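Local structure of putative major capsid protein (Cafeteriavirus-dependent mavirus, 6G44) at residues S121-L126 with L206-T211; P108-N113 with V230-Q235; P291-E296 with F473-N478. The protein probably forms, as trimers of double jelly-roll subunits, the main building block of the icosahedral shell of the virophage mavirus. One frame throughout, in Å; residues are numbered along the deposited sequence.

Contact 1. Residues S121-L126 with L206-T211; sequences SYPAQL and LVANPT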
loop_
_atom_site.group_PDB
_atom_site.type_symbol
_atom_site.label_atom_id
_atom_site.label_comp_id
_atom_site.label_asym_id
_atom_site.label_seq_id
_atom_site.Cartn_x
_atom_site.Cartn_y
_atom_site.Cartn_z
ATOM N N SER C 121 4.412 27.444 -18.894
ATOM C CA SER C 121 4.075 26.947 -17.559
ATOM C C SER C 121 5.268 27.011 -16.641
ATOM O O SER C 121 6.368 27.389 -17.039
ATOM C CB SER C 121 3.479 25.559 -17.681
ATOM O OG SER C 121 4.439 24.648 -18.014
ATOM N N TYR C 122 5.047 26.632 -15.377
ATOM C CA TYR C 122 6.014 26.879 -14.316
ATOM C C TYR C 122 6.232 25.585 -13.528
ATOM O O TYR C 122 5.585 25.380 -12.475
ATOM C CB TYR C 122 5.478 28.016 -13.442
ATOM C CG TYR C 122 5.208 29.237 -14.275
ATOM C CD1 TYR C 122 6.236 30.077 -14.634
ATOM C CD2 TYR C 122 3.928 29.499 -14.752
ATOM C CE1 TYR C 122 6.003 31.189 -15.456
ATOM C CE2 TYR C 122 3.686 30.592 -15.576
ATOM C CZ TYR C 122 4.730 31.429 -15.903
ATOM O OH TYR C 122 4.452 32.522 -16.721
ATOM N N PRO C 123 7.100 24.702 -14.032
ATOM C CA PRO C 123 7.190 23.356 -13.441
ATOM C C PRO C 123 7.542 23.345 -11.956
ATOM O O PRO C 123 6.979 22.526 -11.203
ATOM C CB PRO C 123 8.283 22.703 -14.290
ATOM C CG PRO C 123 8.154 23.364 -15.636
ATOM C CD PRO C 123 7.868 24.797 -15.307
ATOM N N ALA C 124 8.475 24.177 -11.507
ATOM C CA ALA C 124 8.884 24.148 -10.087
ATOM C C ALA C 124 7.685 24.536 -9.212
ATOM O O ALA C 124 7.474 23.942 -8.151
ATOM C CB ALA C 124 10.052 25.087 -9.852
ATOM N N GLN C 125 6.937 25.554 -9.622
ATOM C CA GLN C 125 5.737 25.992 -8.893
ATOM C C GLN C 125 4.665 24.880 -8.920
ATOM O O GLN C 125 4.017 24.603 -7.882
ATOM C CB GLN C 125 5.228 27.304 -9.522
ATOM C CG GLN C 125 3.997 27.917 -8.914
ATOM C CD GLN C 125 3.630 29.192 -9.647
ATOM O OE1 GLN C 125 3.055 29.139 -10.735
ATOM N NE2 GLN C 125 3.954 30.339 -9.047
ATOM N N LEU C 126 4.496 24.227 -10.064
ATOM C CA LEU C 126 3.478 23.183 -10.275
ATOM C C LEU C 126 3.774 21.987 -9.373
ATOM O O LEU C 126 2.892 21.515 -8.653
ATOM C CB LEU C 126 3.412 22.692 -11.738
ATOM C CG LEU C 126 2.639 23.369 -12.881
ATOM C CD1 LEU C 126 3.092 22.797 -14.215
ATOM C CD2 LEU C 126 1.141 23.172 -12.734
ATOM N N LEU C 206 8.582 15.438 -17.462
ATOM C CA LEU C 206 8.419 16.890 -17.416
ATOM C C LEU C 206 6.993 17.270 -17.053
ATOM O O LEU C 206 6.065 16.811 -17.729
ATOM C CB LEU C 206 8.754 17.484 -18.784
ATOM C CG LEU C 206 8.618 18.998 -18.928
ATOM C CD1 LEU C 206 9.449 19.777 -17.935
ATOM C CD2 LEU C 206 8.993 19.396 -20.359
ATOM N N VAL C 207 6.824 18.134 -16.033
ATOM C CA VAL C 207 5.524 18.646 -15.610
ATOM C C VAL C 207 5.355 20.047 -16.177
ATOM O O VAL C 207 5.744 21.053 -15.566
ATOM C CB VAL C 207 5.427 18.636 -14.072
ATOM C CG1 VAL C 207 4.119 19.216 -13.569
ATOM C CG2 VAL C 207 5.613 17.204 -13.585
ATOM N N ALA C 208 4.825 20.101 -17.394
ATOM C CA ALA C 208 4.682 21.379 -18.136
ATOM C C ALA C 208 3.579 21.237 -19.143
ATOM O O ALA C 208 3.616 20.307 -19.937
ATOM C CB ALA C 208 5.988 21.744 -18.821
ATOM N N ASN C 209 2.617 22.152 -19.153
ATOM C CA ASN C 209 1.523 22.048 -20.139
ATOM C C ASN C 209 2.087 21.944 -21.584
ATOM O O ASN C 209 3.036 22.675 -21.902
ATOM C CB ASN C 209 0.597 23.254 -20.043
ATOM C CG ASN C 209 -0.143 23.346 -18.707
ATOM O OD1 ASN C 209 0.482 23.298 -17.637
ATOM N ND2 ASN C 209 -1.458 23.499 -18.763
ATOM N N PRO C 210 1.577 21.049 -22.436
ATOM C CA PRO C 210 0.410 20.175 -22.256
ATOM C C PRO C 210 0.752 18.720 -21.907
ATOM O O PRO C 210 -0.062 17.820 -22.193
ATOM C CB PRO C 210 -0.226 20.232 -23.641
ATOM C CG PRO C 210 0.984 20.213 -24.535
ATOM C CD PRO C 210 2.042 21.018 -23.838
ATOM N N THR C 211 1.892 18.463 -21.274
ATOM C CA THR C 211 2.288 17.072 -21.024
ATOM C C THR C 211 1.280 16.386 -20.126
ATOM O O THR C 211 0.621 16.986 -19.284
ATOM C CB THR C 211 3.695 16.898 -20.419
ATOM O OG1 THR C 211 3.707 17.360 -19.067
ATOM C CG2 THR C 211 4.783 17.583 -21.259
HETATM O O HOH W 1 4.593 24.576 -20.740
#
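Pro123 and Leu126, one turn apart at the start of helix 123-130, close round the backbone carbonyl of Val207. Pro123 lays the CB-CG edge of its ring against it, with CB 3.3 Å from Val207 O, and Leu126 brings CD1 to 3.4 Å from the same oxygen. That carbonyl is buried among carbons and has no polar partner in the model. Leu126 and Val207 meet at a slant, and their CD1 and CG1 methyls lie 3.8 Å apart; with its CG1 anti to the backbone N (chi1 177°), Val207 offers this methyl to the helix. Pro123 CG also lies 4.2 Å from Ala208 CB.

The hydroxyl of Ser121 sits between the backbone N and carbonyl carbon (chi1 72°), facing the loop, where OG takes a weak, bent bond from Asn209 N at 3.3 Å. A water bonded to Ser121 OG at 2.7 Å also reaches Asn209 O, so the hydroxyl addresses both backbone polar atoms of that residue, one weakly and one through water. Asn209 ND2 bonds to Pro291 O instead. Tyr122 is the N-cap residue, and the whole is a helix N-terminus packed on the loop leaving strand 195-205, inside a double jelly-roll capsid protein.

Contact 2. Residues P108-N113 with V230-Q235; sequences PVAVIN and VILDGQ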
loop_
_atom_site.group_PDB
_atom_site.type_symbol
_atom_site.label_atom_id
_atom_site.label_comp_id
_atom_site.label_asym_id
_atom_site.label_seq_id
_atom_site.Cartn_x
_atom_site.Cartn_y
_atom_site.Cartn_z
ATOM N N PRO C 108 12.121 26.694 -13.402
ATOM C CA PRO C 108 11.110 27.665 -13.004
ATOM C C PRO C 108 10.064 28.009 -14.055
ATOM O O PRO C 108 8.926 28.321 -13.707
ATOM C CB PRO C 108 11.919 28.908 -12.637
ATOM C CG PRO C 108 13.304 28.490 -12.526
ATOM C CD PRO C 108 13.491 27.190 -13.228
ATOM N N VAL C 109 10.460 27.945 -15.323
ATOM C CA VAL C 109 9.559 28.235 -16.420
ATOM C C VAL C 109 9.953 27.360 -17.614
ATOM O O VAL C 109 11.142 27.080 -17.844
ATOM C CB VAL C 109 9.528 29.751 -16.751
ATOM C CG1 VAL C 109 10.925 30.290 -17.030
ATOM C CG2 VAL C 109 8.584 30.022 -17.913
ATOM N N ALA C 110 8.926 26.883 -18.307
ATOM C CA ALA C 110 9.073 26.099 -19.518
ATOM C C ALA C 110 8.107 26.623 -20.563
ATOM O O ALA C 110 6.983 27.060 -20.250
ATOM C CB ALA C 110 8.801 24.632 -19.212
ATOM N N VAL C 111 8.562 26.593 -21.817
ATOM C CA VAL C 111 7.716 26.894 -22.949
ATOM C C VAL C 111 7.759 25.713 -23.903
ATOM O O VAL C 111 8.828 25.286 -24.328
ATOM C CB VAL C 111 8.141 28.182 -23.689
ATOM C CG1 VAL C 111 7.216 28.435 -24.862
ATOM C CG2 VAL C 111 8.132 29.359 -22.726
ATOM N N ILE C 112 6.588 25.165 -24.206
ATOM C CA ILE C 112 6.468 24.111 -25.200
ATOM C C ILE C 112 5.752 24.674 -26.427
ATOM O O ILE C 112 4.747 25.359 -26.294
ATOM C CB ILE C 112 5.755 22.864 -24.623
ATOM C CG1 ILE C 112 6.607 22.285 -23.484
ATOM C CG2 ILE C 112 5.523 21.825 -25.735
ATOM C CD1 ILE C 112 6.016 21.057 -22.791
ATOM N N ASN C 113 6.330 24.418 -27.600
ATOM C CA ASN C 113 5.749 24.793 -28.888
ATOM C C ASN C 113 5.342 23.525 -29.619
ATOM O O ASN C 113 6.185 22.661 -29.903
ATOM C CB ASN C 113 6.785 25.592 -29.681
ATOM C CG ASN C 113 6.263 26.097 -31.017
ATOM O OD1 ASN C 113 5.486 25.438 -31.690
ATOM N ND2 ASN C 113 6.749 27.266 -31.424
ATOM N N VAL C 230 10.892 22.456 -26.949
ATOM C CA VAL C 230 10.750 22.447 -25.484
ATOM C C VAL C 230 11.881 23.339 -24.996
ATOM O O VAL C 230 13.054 22.985 -25.129
ATOM C CB VAL C 230 10.820 21.035 -24.898
ATOM C CG1 VAL C 230 10.833 21.059 -23.372
ATOM C CG2 VAL C 230 9.639 20.203 -25.412
ATOM N N ILE C 231 11.497 24.476 -24.424
ATOM C CA ILE C 231 12.453 25.509 -24.002
ATOM C C ILE C 231 12.403 25.622 -22.483
ATOM O O ILE C 231 11.337 25.940 -21.922
ATOM C CB ILE C 231 12.122 26.853 -24.658
ATOM C CG1 ILE C 231 12.098 26.722 -26.186
ATOM C CG2 ILE C 231 13.141 27.929 -24.259
ATOM C CD1 ILE C 231 11.190 27.735 -26.859
ATOM N N LEU C 232 13.541 25.367 -21.846
ATOM C CA LEU C 232 13.608 25.311 -20.359
ATOM C C LEU C 232 14.485 26.431 -19.820
ATOM O O LEU C 232 15.581 26.682 -20.331
ATOM C CB LEU C 232 14.208 23.995 -19.909
ATOM C CG LEU C 232 13.591 22.727 -20.494
ATOM C CD1 LEU C 232 14.375 21.505 -20.035
ATOM C CD2 LEU C 232 12.132 22.620 -20.114
ATOM N N ASP C 233 14.012 27.074 -18.747
ATOM C CA ASP C 233 14.889 27.918 -17.918
ATOM C C ASP C 233 15.623 26.944 -16.997
ATOM O O ASP C 233 15.066 26.538 -15.959
ATOM C CB ASP C 233 14.065 28.942 -17.145
ATOM C CG ASP C 233 14.859 29.727 -16.108
ATOM O OD1 ASP C 233 16.086 29.711 -16.111
ATOM O OD2 ASP C 233 14.158 30.377 -15.291
ATOM N N GLY C 234 16.799 26.506 -17.391
ATOM C CA GLY C 234 17.550 25.504 -16.641
ATOM C C GLY C 234 18.144 26.054 -15.359
ATOM O O GLY C 234 18.955 26.980 -15.390
ATOM N N GLN C 235 17.700 25.536 -14.214
ATOM C CA GLN C 235 18.242 25.901 -12.912
ATOM C C GLN C 235 18.616 24.634 -12.150
ATOM O O GLN C 235 18.188 24.454 -10.994
ATOM C CB GLN C 235 17.263 26.773 -12.121
ATOM C CG GLN C 235 16.946 28.105 -12.757
ATOM C CD GLN C 235 18.140 29.044 -12.754
ATOM O OE1 GLN C 235 19.009 28.978 -11.874
ATOM N NE2 GLN C 235 18.211 29.898 -13.775
#
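Asp233 reaches across to Pro108 and Val109, which lead into strand 110-114. Its CB lies 3.4 Å from CG1 in the modelled conformer of Val109, the two side chains being set roughly perpendicular. One bond on, CG is carried anti to the backbone N (chi1 172°), which brings the carboxylate to the proline: OD2 lies 3.5 Å from Pro108 CG and also near Val109 CG1. The other oxygen, OD1, accepts a nearly straight bond of 3.2 Å from Gln235 NE2 on its syn side, somewhat out of the carboxylate plane. Gln235 is bent at chi2 (-68°), curling its amide back towards the aspartate while its CG packs against Pro108 CD at 3.6 Å. The carboxylate oxygen thus stands obliquely above the proline ring near CG, and Gln235 CG meets the ring's CG-CD edge.

Beyond this end the two strands run antiparallel, 174° between their directions. Asp233 N donates to Val109 O, and Val111 and Ile231 exchange a reciprocal pair of backbone bonds, Ile231 N to Val111 O being 2.8 Å. Ala110 with Leu232 and Ile112 with Val230 are the non-hydrogen-bonded pairs; their side chains share the buried face, where Ile112 CG1 and Val230 CG2 lie side by side at 4.2 Å. Val111 and Ile231 meet on the other face.

Strand 110-114 is itself paired with strand 117-121 on its far edge, through Ala110 to Ser121 and Ile112 to Phe119, while strand 222-235 continues the sheet to strand 58-66. Ile112 rests on Pro210 and Val230 on Leu206, both in the loop after strand 195-205.

Contact 3. Residues P291-E296 with F473-N478; sequences PLISLE and FSIRDN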
loop_
_atom_site.group_PDB
_atom_site.type_symbol
_atom_site.label_atom_id
_atom_site.label_comp_id
_atom_site.label_asym_id
_atom_site.label_seq_id
_atom_site.Cartn_x
_atom_site.Cartn_y
_atom_site.Cartn_z
ATOM N N PRO C 291 -4.615 20.954 -17.117
ATOM C CA PRO C 291 -4.960 21.931 -16.070
ATOM C C PRO C 291 -4.048 23.138 -16.024
ATOM O O PRO C 291 -2.854 23.012 -16.262
ATOM C CB PRO C 291 -4.823 21.129 -14.775
ATOM C CG PRO C 291 -4.816 19.699 -15.153
ATOM C CD PRO C 291 -4.411 19.590 -16.584
ATOM N N LEU C 292 -4.626 24.301 -15.723
ATOM C CA LEU C 292 -3.867 25.550 -15.641
ATOM C C LEU C 292 -3.729 25.986 -14.173
ATOM O O LEU C 292 -4.713 26.269 -13.504
ATOM C CB LEU C 292 -4.596 26.629 -16.447
ATOM C CG LEU C 292 -3.909 27.980 -16.532
ATOM C CD1 LEU C 292 -2.581 27.869 -17.267
ATOM C CD2 LEU C 292 -4.859 28.935 -17.246
ATOM N N ILE C 293 -2.508 25.999 -13.679
ATOM C CA ILE C 293 -2.216 26.372 -12.290
ATOM C C ILE C 293 -1.612 27.758 -12.330
ATOM O O ILE C 293 -0.641 27.994 -13.083
ATOM C CB ILE C 293 -1.233 25.389 -11.634
ATOM C CG1 ILE C 293 -1.885 24.018 -11.400
ATOM C CG2 ILE C 293 -0.764 25.928 -10.289
ATOM C CD1 ILE C 293 -2.230 23.173 -12.610
ATOM N N SER C 294 -2.136 28.658 -11.507
ATOM C CA SER C 294 -1.760 30.084 -11.514
ATOM C C SER C 294 -1.631 30.592 -10.094
ATOM O O SER C 294 -2.461 30.247 -9.273
ATOM C CB SER C 294 -2.854 30.921 -12.193
ATOM O OG SER C 294 -3.108 30.512 -13.523
ATOM N N LEU C 295 -0.657 31.464 -9.840
ATOM C CA LEU C 295 -0.602 32.209 -8.591
ATOM C C LEU C 295 -1.615 33.345 -8.727
ATOM O O LEU C 295 -1.493 34.206 -9.613
ATOM C CB LEU C 295 0.804 32.755 -8.362
ATOM C CG LEU C 295 0.943 33.633 -7.100
ATOM C CD1 LEU C 295 0.722 32.795 -5.848
ATOM C CD2 LEU C 295 2.309 34.276 -7.116
ATOM N N GLU C 296 -2.634 33.329 -7.888
ATOM C CA GLU C 296 -3.690 34.349 -7.933
ATOM C C GLU C 296 -3.373 35.557 -7.080
ATOM O O GLU C 296 -3.791 36.683 -7.407
ATOM C CB GLU C 296 -5.021 33.788 -7.488
ATOM C CG GLU C 296 -5.609 32.789 -8.439
ATOM C CD GLU C 296 -6.027 33.372 -9.777
ATOM O OE1 GLU C 296 -6.285 34.608 -9.892
ATOM O OE2 GLU C 296 -6.103 32.563 -10.718
ATOM N N PHE C 473 -3.084 29.880 -4.870
ATOM C CA PHE C 473 -3.036 29.397 -6.241
ATOM C C PHE C 473 -4.408 28.968 -6.689
ATOM O O PHE C 473 -5.203 28.503 -5.877
ATOM C CB PHE C 473 -2.124 28.189 -6.364
ATOM C CG PHE C 473 -0.701 28.476 -6.026
ATOM C CD1 PHE C 473 -0.252 28.337 -4.723
ATOM C CD2 PHE C 473 0.194 28.889 -7.002
ATOM C CE1 PHE C 473 1.072 28.586 -4.387
ATOM C CE2 PHE C 473 1.527 29.171 -6.654
ATOM C CZ PHE C 473 1.951 29.006 -5.352
ATOM N N SER C 474 -4.700 29.144 -7.975
ATOM C CA SER C 474 -5.894 28.547 -8.588
ATOM C C SER C 474 -5.484 27.376 -9.448
ATOM O O SER C 474 -4.427 27.408 -10.071
ATOM C CB SER C 474 -6.671 29.530 -9.440
ATOM O OG SER C 474 -5.854 30.031 -10.464
ATOM N N ILE C 475 -6.363 26.375 -9.512
ATOM C CA ILE C 475 -6.218 25.262 -10.423
ATOM C C ILE C 475 -7.463 25.297 -11.272
ATOM O O ILE C 475 -8.566 25.073 -10.766
ATOM C CB ILE C 475 -6.066 23.910 -9.695
ATOM C CG1 ILE C 475 -4.835 23.965 -8.773
ATOM C CG2 ILE C 475 -5.926 22.788 -10.718
ATOM C CD1 ILE C 475 -5.124 23.992 -7.300
ATOM N N ARG C 476 -7.313 25.605 -12.563
ATOM C CA ARG C 476 -8.458 25.724 -13.458
ATOM C C ARG C 476 -8.525 24.569 -14.454
ATOM O O ARG C 476 -7.499 24.129 -14.986
ATOM C CB ARG C 476 -8.398 27.021 -14.256
ATOM C CG ARG C 476 -8.742 28.261 -13.460
ATOM C CD ARG C 476 -8.739 29.443 -14.409
ATOM N NE ARG C 476 -9.401 30.599 -13.822
ATOM C CZ ARG C 476 -8.788 31.559 -13.137
ATOM N NH1 ARG C 476 -9.510 32.571 -12.665
ATOM N NH2 ARG C 476 -7.481 31.532 -12.916
ATOM N N ASP C 477 -9.747 24.139 -14.736
ATOM C CA ASP C 477 -9.986 23.137 -15.776
ATOM C C ASP C 477 -9.721 23.821 -17.130
ATOM O O ASP C 477 -10.208 24.919 -17.404
ATOM C CB ASP C 477 -11.409 22.610 -15.692
ATOM C CG ASP C 477 -11.706 21.881 -14.361
ATOM O OD1 ASP C 477 -10.771 21.452 -13.662
ATOM O OD2 ASP C 477 -12.875 21.706 -14.047
ATOM N N ASN C 478 -8.923 23.159 -17.953
ATOM C CA ASN C 478 -8.365 23.757 -19.156
ATOM C C ASN C 478 -8.061 22.626 -20.114
ATOM O O ASN C 478 -7.470 21.611 -19.732
ATOM C CB ASN C 478 -7.123 24.523 -18.788
ATOM C CG ASN C 478 -6.523 25.267 -19.945
ATOM O OD1 ASN C 478 -7.176 26.120 -20.525
ATOM N ND2 ASN C 478 -5.270 24.984 -20.252
HETATM O O HOH W 2 -5.368 28.973 -12.984
HETATM O O HOH W 3 -5.059 31.029 -14.832
HETATM O O HOH W 4 -7.691 34.871 -12.313
#
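Glu296 and Arg476 form the charged part of this pairing, a salt bridge of 2.8 Å from Glu296 OE2 to Arg476 NH2. The nitrogen comes at the oxygen nearly along its C-O axis, with carboxylate and guanidinium planes 65° apart; the bond is bent (140°) and comes from NH2 alone, Arg476 NH1 being 3.9 Å from Glu296 OE2. The same OE2 takes a second bond, 2.6 Å from Ser474 OG, through its anti lone pair; two donors on one oxygen should help keep the glutamate ionised. Ser474 can reach it because its hydroxyl stands between backbone N and carbonyl carbon (chi1 59°). Water links Glu296 OE1 to Arg476 NH1, and another water joins Leu292 O to Ser474 OG. Arg476 NE is held by Asn330.

Four backbone bonds join the strands, two between Leu292 and Arg476 and two between Ser294 and Ser474, Ser474 N to Ser294 O being 2.8 Å. CA-H...O contacts lie between them, such as Ile293 CA to Ser474 O at 3.3 Å.

The apolar contacts fill the opposite face. Leu295 CD1 sits over one face of the Phe473 ring, a CH-pi contact 4.0 Å from the centroid and displaced toward the rim, while Ile293 and Ile475 run side by side with their CG1 atoms 4.0 Å apart. One face is thus apolar and packs on helix 123-130; the other carries the serines, glutamate and arginine beside Leu292. This is a regular antiparallel pairing of strands 286-305 and 464-482 in a double jelly-roll sheet.

Overall arrangement
Contact 1 is the buried centre of the three, and the others lie on two of its sides, 9 Å and 12 Å away between centres, each partly exposed. Contacts 2 and 3 do not touch, their nearest atoms being about 10 Å apart; they belong to separate antiparallel sheets, and contact 1 bridges the two. Besides one hydrogen bond to each, it packs Asn209 O by Ile112 CD1 of contact 2, and Leu126 on Ile293 and Gln125 on Phe473 of contact 3. Chemistry follows place: apolar carbons round a carbonyl without a polar partner, plus one serine hydroxyl and a water, in the middle; regular strand pairing with one aspartate in contact 2; and strand pairing topped by a hydrated salt bridge in contact 3.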